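Local coordinates for 3-hydroxyisobutyrate dehydrogenase family protein (PDB 3PDU) that reduces succinic semialdehyde, probably to gamma-hydroxybutyrate, as an NADP-binding beta-hydroxyacid dehydrogenase, at residues G13-A18 with K126-G131; V97-S102 with G248-Q253; G226-S231 with V281-E286. All blocks are in the same frame, centred on the assembly; numbering follows the deposited sequence.

Contact 1: G13-A18 with K126-G131; sequences GGPMAA and KPAEDG
Pro-15 and Met-16, on the first turns of the helix that follows a probable Rossmann-type GxGxxG turn ending at Gly-13, pack against Ala-128 and Glu-129 of helix 125-130 in the nucleotide-binding domain. The two helices run nearly parallel, their N-to-C directions 15° apart, and the axes approach to 7.9 Å. A methyl group at the interface suits so short a distance: Ala-128 points toward the partner helix, and its CB lies 4.1 Å from Pro-15 CB and 4.2 Å from Met-16 CG. Proline suits the first turn, where a backbone N-H has no carbonyl of the same helix to bond to, so its absence costs nothing, and its rigid ring offers a compact apolar surface.

Pro-15 CB also sits 3.8 Å from the backbone Glu-129 N, and at the same distance it meets Glu-129 CG. The glutamate stem starts out away from helix 13-23, yet with CG beside its own backbone N (chi1 -72°) this methylene crosses the proline ring obliquely, Glu-129 CG coming within 4.0 Å of Pro-15 CG. The carboxylate lies further along the extended chain, and its OE2 forms a salt bridge with Lys-125. Met-16 also touches Phe-6 and Leu-133 of the central sheet, which joins the helix pair to the strands.

Between residues 13-18 and 126-131 no hydrogen bond forms; one turn on, Asn-19 ND2 makes a weak one to Glu-129 O. Here the packing is van der Waals contact, its spacing set by a ring, a methyl and single methylenes, while the charge stays at the outer rim.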
# COMPACT_ATOMS: atom_id res chain seq x y z
N GLY A 13 -5.43 30.55 -12.41
CA GLY A 13 -4.84 31.78 -12.93
C GLY A 13 -5.83 32.77 -13.50
O GLY A 13 -5.64 33.98 -13.41
N GLY A 14 -6.89 32.26 -14.13
CA GLY A 14 -7.93 33.12 -14.67
C GLY A 14 -8.53 34.01 -13.58
O GLY A 14 -8.48 35.24 -13.68
N PRO A 15 -9.11 33.40 -12.54
CA PRO A 15 -9.73 34.15 -11.44
C PRO A 15 -8.72 35.04 -10.70
O PRO A 15 -9.08 36.13 -10.27
CB PRO A 15 -10.24 33.06 -10.49
CG PRO A 15 -10.32 31.82 -11.30
CD PRO A 15 -9.39 31.95 -12.47
N MET A 16 -7.49 34.56 -10.55
CA MET A 16 -6.46 35.33 -9.86
C MET A 16 -6.10 36.57 -10.66
O MET A 16 -6.06 37.68 -10.12
CB MET A 16 -5.20 34.49 -9.59
CG MET A 16 -5.43 33.40 -8.54
SD MET A 16 -4.12 32.16 -8.59
CE MET A 16 -2.71 33.03 -7.90
N ALA A 17 -5.86 36.39 -11.96
CA ALA A 17 -5.57 37.54 -12.82
C ALA A 17 -6.74 38.53 -12.81
O ALA A 17 -6.53 39.74 -12.75
CB ALA A 17 -5.24 37.08 -14.25
N ALA A 18 -7.96 38.01 -12.84
CA ALA A 18 -9.16 38.85 -12.84
C ALA A 18 -9.27 39.67 -11.55
O ALA A 18 -9.69 40.83 -11.58
CB ALA A 18 -10.41 38.00 -13.04
N LYS A 126 -12.92 28.19 -5.93
CA LYS A 126 -13.73 29.23 -5.29
C LYS A 126 -12.88 30.26 -4.51
O LYS A 126 -13.08 31.46 -4.65
CB LYS A 126 -14.83 28.62 -4.41
CG LYS A 126 -15.62 29.66 -3.63
CD LYS A 126 -16.90 29.08 -3.04
CE LYS A 126 -17.48 30.01 -1.97
NZ LYS A 126 -17.80 31.36 -2.50
N PRO A 127 -11.96 29.78 -3.65
CA PRO A 127 -11.03 30.72 -3.00
C PRO A 127 -10.24 31.60 -3.98
O PRO A 127 -10.01 32.77 -3.69
CB PRO A 127 -10.10 29.80 -2.20
CG PRO A 127 -10.97 28.61 -1.86
CD PRO A 127 -11.86 28.42 -3.09
N ALA A 128 -9.84 31.06 -5.13
CA ALA A 128 -9.14 31.86 -6.12
C ALA A 128 -10.07 32.97 -6.60
O ALA A 128 -9.67 34.14 -6.66
CB ALA A 128 -8.68 31.00 -7.29
N GLU A 129 -11.31 32.61 -6.92
CA GLU A 129 -12.31 33.59 -7.36
C GLU A 129 -12.56 34.66 -6.29
O GLU A 129 -12.63 35.85 -6.60
CB GLU A 129 -13.63 32.90 -7.71
CG GLU A 129 -13.60 32.11 -9.01
CD GLU A 129 -14.76 31.12 -9.13
OE1 GLU A 129 -15.54 30.98 -8.16
OE2 GLU A 129 -14.89 30.49 -10.19
N ASP A 130 -12.69 34.22 -5.04
CA ASP A 130 -13.06 35.10 -3.94
C ASP A 130 -11.90 35.91 -3.38
O ASP A 130 -12.11 36.84 -2.61
CB ASP A 130 -13.66 34.30 -2.78
CG ASP A 130 -15.00 33.65 -3.13
OD1 ASP A 130 -15.58 33.98 -4.18
OD2 ASP A 130 -15.47 32.82 -2.33
N GLY A 131 -10.67 35.54 -3.73
CA GLY A 131 -9.50 36.18 -3.16
C GLY A 131 -9.20 35.72 -1.74
O GLY A 131 -8.68 36.48 -0.92

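Contact 2: V97-S102 with G248-Q253; sequences VDDETS and GDRLGQ
Asp-99 and Glu-100, in the first turn of helix 99-111, take hold of Arg-250 near the end of helix 234-251, making a salt-bridge network between the nucleotide-binding domain and the helical C-terminal domain. Both helix ends have classical signals: Asp-98 is the N-cap of the first, its OD2 accepting from Thr-101 N at 2.9 Å, and Gly-252 closes the second in a Schellman motif, where its positive phi is easy for a residue with no side chain.

The close part lies around Asp-99, which is buried. Its OD1 receives Arg-250 NH2 at 2.8 Å, nearly along the C-O direction but tilted from the guanidinium plane; with an N-H...O angle of 133° the bond is short yet bent. The other oxygen, Asp-99 OD2, is also well occupied: Arg-169 forms a salt bridge with it, and a water donates to it. Two positive partners around one carboxylate would be expected to keep it ionised.

On the outer side the grip is looser. Exposed Glu-100 slides past the arginine in the opposite direction and lays its carboxylate over one guanidinium face, the two planes only 11° apart. Glu-100 OE2 and Arg-250 NE are 4.0 Å apart, a long salt bridge of charge alone, since no N-H points at the oxygen. Closer is Arg-250 CD, 3.6 Å from Glu-100 OE2. A long, bendable arginine suits this span: the turn at chi3 (-65°) brings its flat end round to both acids. Its NH1 binds a glycerol, probably from the crystallisation liquor. In the guanidinium plane sits the bridging water, which accepts from Arg-250 NE at 2.9 Å and donates to Asp-99 OD2 at 2.7 Å.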
# COMPACT_ATOMS: atom_id res chain seq x y z
N VAL A 97 5.07 23.27 -7.60
CA VAL A 97 6.18 22.53 -8.18
C VAL A 97 7.05 22.00 -7.04
O VAL A 97 6.82 22.31 -5.87
CB VAL A 97 7.05 23.44 -9.12
CG1 VAL A 97 6.23 23.95 -10.33
CG2 VAL A 97 7.66 24.61 -8.34
N ASP A 98 8.06 21.21 -7.38
CA ASP A 98 9.02 20.75 -6.37
C ASP A 98 10.03 21.84 -6.03
O ASP A 98 10.20 22.80 -6.79
CB ASP A 98 9.77 19.53 -6.90
CG ASP A 98 10.54 19.83 -8.16
OD1 ASP A 98 9.92 19.98 -9.23
OD2 ASP A 98 11.78 19.93 -8.07
N ASP A 99 10.71 21.68 -4.89
CA ASP A 99 11.69 22.64 -4.42
C ASP A 99 12.93 22.72 -5.31
O ASP A 99 13.58 23.75 -5.35
CB ASP A 99 12.09 22.38 -2.95
CG ASP A 99 12.53 20.95 -2.69
OD1 ASP A 99 12.07 20.02 -3.38
OD2 ASP A 99 13.33 20.74 -1.75
N GLU A 100 13.26 21.64 -6.01
CA GLU A 100 14.42 21.71 -6.91
C GLU A 100 14.13 22.60 -8.12
O GLU A 100 14.99 23.36 -8.58
CB GLU A 100 14.89 20.31 -7.32
CG GLU A 100 15.33 19.48 -6.11
CD GLU A 100 16.21 18.28 -6.45
OE1 GLU A 100 15.86 17.52 -7.38
OE2 GLU A 100 17.24 18.09 -5.77
N THR A 101 12.90 22.54 -8.62
CA THR A 101 12.45 23.40 -9.72
C THR A 101 12.41 24.88 -9.32
O THR A 101 12.97 25.74 -10.01
CB THR A 101 11.07 22.94 -10.26
OG1 THR A 101 11.21 21.66 -10.89
CG2 THR A 101 10.50 23.93 -11.28
N SER A 102 11.75 25.18 -8.21
CA SER A 102 11.68 26.57 -7.77
C SER A 102 13.08 27.15 -7.49
O SER A 102 13.36 28.29 -7.83
CB SER A 102 10.72 26.76 -6.59
OG SER A 102 11.18 26.08 -5.44
N GLY A 248 10.04 12.97 -0.38
CA GLY A 248 10.32 11.98 0.64
C GLY A 248 11.52 11.10 0.29
O GLY A 248 12.35 10.78 1.15
N ASP A 249 11.62 10.71 -0.97
CA ASP A 249 12.76 9.93 -1.45
C ASP A 249 14.07 10.70 -1.18
O ASP A 249 14.99 10.17 -0.57
CB ASP A 249 12.56 9.62 -2.95
CG ASP A 249 13.57 8.64 -3.50
OD1 ASP A 249 14.75 8.69 -3.11
OD2 ASP A 249 13.19 7.81 -4.36
N ARG A 250 14.12 11.96 -1.62
CA ARG A 250 15.32 12.80 -1.43
C ARG A 250 15.68 13.02 0.04
O ARG A 250 16.86 13.08 0.39
CB ARG A 250 15.14 14.18 -2.09
CG ARG A 250 15.07 14.12 -3.61
CD ARG A 250 15.20 15.50 -4.26
NE ARG A 250 14.10 16.42 -3.94
CZ ARG A 250 12.92 16.43 -4.56
NH1 ARG A 250 12.67 15.55 -5.54
NH2 ARG A 250 11.99 17.31 -4.21
N LEU A 251 14.68 13.15 0.90
CA LEU A 251 14.93 13.36 2.33
C LEU A 251 15.05 12.08 3.13
O LEU A 251 15.26 12.12 4.34
CB LEU A 251 13.84 14.25 2.94
CG LEU A 251 13.77 15.66 2.37
CD1 LEU A 251 12.58 16.42 2.95
CD2 LEU A 251 15.08 16.41 2.62
N GLY A 252 14.93 10.94 2.48
CA GLY A 252 15.00 9.67 3.18
C GLY A 252 13.82 9.46 4.12
O GLY A 252 13.96 8.85 5.18
N GLN A 253 12.66 9.98 3.73
CA GLN A 253 11.43 9.86 4.53
C GLN A 253 10.44 8.90 3.87
O GLN A 253 9.85 9.23 2.86
CB GLN A 253 10.75 11.23 4.65
CG GLN A 253 9.39 11.18 5.32
CD GLN A 253 9.50 10.76 6.77
OE1 GLN A 253 10.20 11.40 7.54
NE2 GLN A 253 8.82 9.68 7.15
O HOH W 1 14.67 18.43 -1.96

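Contact 3: G226-S231 with V281-E286; sequences GEFPTS and VFRVLE. With NAP (NADP nicotinamide-adenine-dinucleotide phosphate), chain I.
Phe-228, in the loop between helices 214-225 and 234-251, meets Phe-282 and Arg-283 of the short, weakly bonded helix at about 282-285, a buried contact within the helical C-terminal domain. The aromatic part is an edge meeting: Phe-228 CZ lies 4.2 Å from Phe-282 CD2, each atom near the plane of the other ring, so neither face is stacked on by its partner. Phe-282 turns its ring toward the loop because chi1 (179°) sets CG opposite the backbone N, and Glu-286 CB, one helical turn on, lies over one face, toward its rim.

The aliphatic part belongs to Arg-283, whose methylenes border the Phe-228 ring: CD is 3.6 Å from Phe-228 CE2, and CG is 3.7 Å from the same atom. A long side chain suits this exposed rim, since its stem can cover the aromatic carbon while the charged end goes on to a salt bridge with Glu-276. Were Phe-228 an alanine, the edge of Phe-282 and the Arg-283 stem would probably lose their common partner and a gap would open.

The polar part lies at the other end of the loop and uses backbone. Ser-231 O accepts from the carboxamide nitrogen N7N of NADP at 2.9 Å, in a fairly straight bond of 159°. Any residue type could offer this carbonyl; the small serine side chain packs on Thr-124.

Asp-277 bonds to the backbone of Phe-228 and to Ser-231 N, tying the loop down. Phe-228 also packs on Met-222 and Leu-223 of helix 214-225, and Phe-282 bridges from Leu-223 to Met-189 and Arg-193 of the long helix 166-194.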
# COMPACT_ATOMS: atom_id res chain seq x y z
N GLY A 226 -22.54 11.91 -7.68
CA GLY A 226 -21.79 11.28 -8.75
C GLY A 226 -21.34 12.27 -9.81
O GLY A 226 -20.97 11.89 -10.92
N GLU A 227 -21.36 13.56 -9.47
CA GLU A 227 -20.95 14.60 -10.41
C GLU A 227 -19.71 15.31 -9.87
O GLU A 227 -19.71 15.72 -8.71
CB GLU A 227 -22.08 15.61 -10.62
CG GLU A 227 -23.30 15.04 -11.32
CD GLU A 227 -23.23 15.17 -12.83
OE1 GLU A 227 -22.26 14.65 -13.43
OE2 GLU A 227 -24.14 15.79 -13.42
N PHE A 228 -18.68 15.47 -10.69
CA PHE A 228 -17.40 16.00 -10.21
C PHE A 228 -16.92 17.21 -11.00
O PHE A 228 -15.85 17.17 -11.62
CB PHE A 228 -16.34 14.88 -10.21
CG PHE A 228 -16.76 13.67 -9.43
CD1 PHE A 228 -16.47 13.57 -8.07
CD2 PHE A 228 -17.47 12.66 -10.03
CE1 PHE A 228 -16.87 12.46 -7.34
CE2 PHE A 228 -17.88 11.55 -9.31
CZ PHE A 228 -17.58 11.45 -7.96
N PRO A 229 -17.69 18.31 -10.96
CA PRO A 229 -17.27 19.54 -11.63
C PRO A 229 -15.92 20.00 -11.08
O PRO A 229 -15.70 19.97 -9.87
CB PRO A 229 -18.38 20.53 -11.27
CG PRO A 229 -18.96 20.00 -10.00
CD PRO A 229 -18.87 18.51 -10.10
N THR A 230 -15.03 20.42 -11.96
CA THR A 230 -13.62 20.55 -11.59
C THR A 230 -13.30 21.80 -10.79
O THR A 230 -13.42 22.92 -11.30
CB THR A 230 -12.73 20.50 -12.83
OG1 THR A 230 -13.07 19.34 -13.60
CG2 THR A 230 -11.26 20.44 -12.43
N SER A 231 -12.88 21.63 -9.53
CA SER A 231 -12.27 22.73 -8.79
C SER A 231 -10.75 22.57 -8.77
O SER A 231 -10.02 23.52 -9.03
CB SER A 231 -12.80 22.81 -7.36
OG SER A 231 -14.14 23.30 -7.35
N VAL A 281 -11.55 10.54 -7.68
CA VAL A 281 -10.85 9.31 -7.34
C VAL A 281 -11.86 8.30 -6.79
O VAL A 281 -11.66 7.10 -6.88
CB VAL A 281 -9.70 9.54 -6.33
CG1 VAL A 281 -10.25 9.97 -4.97
CG2 VAL A 281 -8.83 8.29 -6.20
N PHE A 282 -12.95 8.80 -6.23
CA PHE A 282 -14.02 7.94 -5.75
C PHE A 282 -14.49 6.96 -6.82
O PHE A 282 -14.91 5.84 -6.52
CB PHE A 282 -15.18 8.81 -5.28
CG PHE A 282 -16.36 8.04 -4.78
CD1 PHE A 282 -16.28 7.30 -3.61
CD2 PHE A 282 -17.58 8.10 -5.44
CE1 PHE A 282 -17.38 6.62 -3.13
CE2 PHE A 282 -18.69 7.42 -4.97
CZ PHE A 282 -18.59 6.68 -3.81
N ARG A 283 -14.42 7.38 -8.08
CA ARG A 283 -14.91 6.54 -9.17
C ARG A 283 -14.09 5.27 -9.40
O ARG A 283 -14.55 4.36 -10.08
CB ARG A 283 -15.06 7.36 -10.45
CG ARG A 283 -16.15 8.42 -10.32
CD ARG A 283 -16.27 9.28 -11.56
NE ARG A 283 -17.06 8.62 -12.59
CZ ARG A 283 -17.48 9.21 -13.70
NH1 ARG A 283 -17.17 10.48 -13.92
NH2 ARG A 283 -18.20 8.53 -14.58
N VAL A 284 -12.89 5.20 -8.83
CA VAL A 284 -12.13 3.96 -8.91
C VAL A 284 -12.04 3.27 -7.55
O VAL A 284 -11.47 2.18 -7.44
CB VAL A 284 -10.70 4.13 -9.51
CG1 VAL A 284 -10.79 4.69 -10.93
CG2 VAL A 284 -9.81 5.01 -8.61
N LEU A 285 -12.58 3.90 -6.51
CA LEU A 285 -12.63 3.30 -5.18
C LEU A 285 -13.93 2.51 -4.98
O LEU A 285 -13.93 1.40 -4.43
CB LEU A 285 -12.46 4.37 -4.10
CG LEU A 285 -11.15 5.15 -4.12
CD1 LEU A 285 -11.18 6.27 -3.09
CD2 LEU A 285 -9.94 4.23 -3.88
N GLU A 286 -15.05 3.09 -5.43
CA GLU A 286 -16.33 2.39 -5.45
C GLU A 286 -16.37 1.59 -6.72
O GLU A 286 -15.73 1.97 -7.69
CB GLU A 286 -17.49 3.38 -5.41
CG GLU A 286 -18.85 2.75 -5.41
CD GLU A 286 -19.95 3.73 -5.01
OE1 GLU A 286 -20.35 4.56 -5.86
OE2 GLU A 286 -20.43 3.64 -3.85
PA NAP I . -5.00 24.27 -15.13
O1A NAP I . -4.78 22.91 -15.66
O2A NAP I . -6.39 24.75 -15.29
O5B NAP I . -3.98 25.32 -15.76
C5B NAP I . -2.63 25.04 -16.03
C4B NAP I . -2.03 26.28 -16.69
O4B NAP I . -0.69 26.00 -17.07
C3B NAP I . -2.76 26.69 -17.98
O3B NAP I . -2.65 28.10 -18.11
C2B NAP I . -1.92 26.04 -19.07
O2B NAP I . -1.91 26.68 -20.32
C1B NAP I . -0.54 26.20 -18.45
N9A NAP I . 0.44 25.27 -19.00
C8A NAP I . 0.50 23.91 -18.86
N7A NAP I . 1.60 23.47 -19.53
C5A NAP I . 2.24 24.53 -20.06
C6A NAP I . 3.40 24.65 -20.82
N6A NAP I . 4.11 23.57 -21.14
N1A NAP I . 3.79 25.90 -21.23
C2A NAP I . 3.06 27.02 -20.89
N3A NAP I . 1.91 26.90 -20.14
C4A NAP I . 1.51 25.67 -19.74
O3 NAP I . -4.53 24.20 -13.60
PN NAP I . -4.87 25.07 -12.30
O1N NAP I . -5.86 24.33 -11.51
O2N NAP I . -5.04 26.49 -12.71
O5D NAP I . -3.44 24.89 -11.58
C5D NAP I . -2.35 25.76 -11.78
C4D NAP I . -1.37 25.48 -10.64
O4D NAP I . -1.98 25.78 -9.40
C3D NAP I . -1.03 23.99 -10.57
O3D NAP I . 0.31 23.88 -10.11
C2D NAP I . -1.95 23.44 -9.51
O2D NAP I . -1.43 22.28 -8.88
C1D NAP I . -1.97 24.64 -8.57
N1N NAP I . -3.12 24.74 -7.67
C2N NAP I . -4.38 24.44 -8.10
C3N NAP I . -5.46 24.57 -7.22
C7N NAP I . -6.87 24.27 -7.67
O7N NAP I . -7.84 24.05 -6.69
N7N NAP I . -7.20 24.18 -8.96
C4N NAP I . -5.24 25.03 -5.93
C5N NAP I . -3.95 25.36 -5.51
C6N NAP I . -2.89 25.23 -6.40
P2B NAP I . -2.95 26.22 -21.46
O1X NAP I . -2.28 26.57 -22.75
O2X NAP I . -3.21 24.73 -21.33
O3X NAP I . -4.25 26.96 -21.29

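The three contacts lie at different distances from the bound NADP. Contact 1 lies on the helix that follows the turn whose Ile-11 and Met-12 amides bind the cofactor, and Ala-128 touches Met-12; the side chain of Met-16 is about 7 Å from NADP. Contact 3 touches the nicotinamide end through Ser-231. In contact 2 the side chain of Asp-98 is about 10 Å from NADP. Contacts 1 and 3 come closest, about 5 Å between nearest atoms, although their centres are about 23 Å apart. Contacts 1 and 2 fall on opposite sides of the chain's centre, about 28 Å between centres. Contacts 2 and 3 are about 29 Å between centres, yet Gln-253 bonds to Leu-285 of a neighbouring subunit.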